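Local coordinates for G-protein interacting protein 1 (Dictyostelium discoideum, PDB 5Z1N) that probably binds heterotrimeric G proteins through their beta/gamma subunits, its C-terminal helical domain holding phospholipid in a central pocket, at residues A[31-34]-A[35-38]. Residues are numbered along the deposited sequence; the frame is centred on the assembly and turned at random. Where two conformers were deposited one is given.
Sequences EEKA and NEME
The amides of Asn-35, Glu-36, Met-37 and Glu-38 each bond the carbonyl oxygen four residues back, Glu-31 through Ala-34, at N to O distances of 2.9 Å. This is the opening of alpha-helix 31-53 in the TNFAIP8-like helical domain, and its first two turns are regular. On one flank Lys-33 and Glu-36 run side by side in an i to i+3 salt bridge, with NZ 3.0 Å from OE1 and on that oxygen's syn lone pair. Lys-33 gets there by folding: CG lies anti to the backbone N (chi1 177°), then bends at chi2 and chi3 swing the amine forward along the helix, toward Glu-36. Glu-36 instead stays extended beyond CG. The bend also lays the lysine's aliphatic part against Met-37, whose CE packs 3.6 Å from Lys-33 CD. With an alanine at Lys-33, the Glu-36 carboxylate would probably lose this cation and the Met-37 methyl its neighbour. Both Lys-33 and Met-37 also touch Phe-131 of helix 119-132, while Ala-34 and Met-37 rest on Ile-25 of helix 12-28, so this end of the helix packs against two others, with the Met-37 side chain about 8 Å from the bound phosphatidylethanolamine. Lys-22 ties Asn-35 OD1 and Glu-38 OE1 to helix 12-28, and Lys-7 takes Glu-38 OE2. Toward solvent, one water accepts from Asn-35 ND2 at 3.0 Å; a second donates to both Glu-31 OE2, at 3.1 Å, and Asn-35 OD1, at 3.2 Å.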
loop_
_atom_site.group_PDB
_atom_site.type_symbol
_atom_site.label_atom_id
_atom_site.label_comp_id
_atom_site.label_asym_id
_atom_site.label_seq_id
_atom_site.Cartn_x
_atom_site.Cartn_y
_atom_site.Cartn_z
ATOM N N GLU A 31 -10.206 14.062 -5.057
ATOM C CA GLU A 31 -8.878 14.408 -5.552
ATOM C C GLU A 31 -7.954 14.887 -4.441
ATOM O O GLU A 31 -6.742 14.659 -4.506
ATOM C CB GLU A 31 -8.982 15.483 -6.625
ATOM C CG GLU A 31 -9.540 14.994 -7.937
ATOM C CD GLU A 31 -9.221 15.944 -9.064
ATOM O OE1 GLU A 31 -9.974 16.925 -9.243
ATOM O OE2 GLU A 31 -8.204 15.716 -9.755
ATOM N N GLU A 32 -8.493 15.572 -3.430
ATOM C CA GLU A 32 -7.652 16.052 -2.340
ATOM C C GLU A 32 -7.050 14.887 -1.568
ATOM O O GLU A 32 -5.843 14.863 -1.293
ATOM C CB GLU A 32 -8.459 16.957 -1.409
ATOM C CG GLU A 32 -8.580 18.388 -1.900
ATOM C CD GLU A 32 -7.266 19.136 -1.825
ATOM O OE1 GLU A 32 -6.635 19.125 -0.747
ATOM O OE2 GLU A 32 -6.864 19.731 -2.845
ATOM N N LYS A 33 -7.883 13.907 -1.211
ATOM C CA LYS A 33 -7.385 12.723 -0.520
ATOM C C LYS A 33 -6.417 11.939 -1.398
ATOM O O LYS A 33 -5.429 11.387 -0.904
ATOM C CB LYS A 33 -8.563 11.848 -0.083
ATOM C CG LYS A 33 -8.171 10.535 0.592
ATOM C CD LYS A 33 -7.405 10.768 1.892
ATOM C CE LYS A 33 -8.209 11.598 2.892
ATOM N NZ LYS A 33 -7.512 11.719 4.211
ATOM N N ALA A 34 -6.673 11.889 -2.707
ATOM C CA ALA A 34 -5.772 11.160 -3.597
ATOM C C ALA A 34 -4.409 11.835 -3.681
ATOM O O ALA A 34 -3.372 11.159 -3.677
ATOM C CB ALA A 34 -6.393 11.036 -4.987
ATOM N N ASN A 35 -4.393 13.168 -3.765
ATOM C CA ASN A 35 -3.131 13.896 -3.801
ATOM C C ASN A 35 -2.382 13.747 -2.483
ATOM O O ASN A 35 -1.161 13.521 -2.472
ATOM C CB ASN A 35 -3.386 15.373 -4.117
ATOM C CG ASN A 35 -3.910 15.589 -5.527
ATOM O OD1 ASN A 35 -3.693 14.766 -6.416
ATOM N ND2 ASN A 35 -4.601 16.703 -5.740
ATOM N N GLU A 36 -3.103 13.848 -1.364
ATOM C CA GLU A 36 -2.473 13.679 -0.059
ATOM C C GLU A 36 -1.880 12.285 0.091
ATOM O O GLU A 36 -0.754 12.130 0.574
ATOM C CB GLU A 36 -3.486 13.947 1.058
ATOM C CG GLU A 36 -2.904 13.792 2.463
ATOM C CD GLU A 36 -3.957 13.497 3.517
ATOM O OE1 GLU A 36 -5.105 13.171 3.150
ATOM O OE2 GLU A 36 -3.633 13.589 4.718
ATOM N N MET A 37 -2.627 11.257 -0.314
ATOM C CA MET A 37 -2.140 9.890 -0.175
ATOM C C MET A 37 -0.958 9.626 -1.096
ATOM O O MET A 37 -0.027 8.910 -0.717
ATOM C CB MET A 37 -3.271 8.900 -0.443
ATOM C CG MET A 37 -4.332 8.880 0.652
ATOM S SD MET A 37 -3.707 8.188 2.191
ATOM C CE MET A 37 -4.459 9.276 3.397
ATOM N N GLU A 38 -0.971 10.189 -2.308
ATOM C CA GLU A 38 0.176 10.029 -3.199
ATOM C C GLU A 38 1.425 10.648 -2.586
ATOM O O GLU A 38 2.493 10.016 -2.537
ATOM C CB GLU A 38 -0.120 10.653 -4.567
ATOM C CG GLU A 38 1.054 10.598 -5.539
ATOM C CD GLU A 38 0.856 11.478 -6.766
ATOM O OE1 GLU A 38 0.244 12.560 -6.640
ATOM O OE2 GLU A 38 1.309 11.084 -7.861
HETATM O O HOH W 1 -6.119 13.992 -8.293
HETATM O O HOH W 2 -4.587 18.672 -3.431
#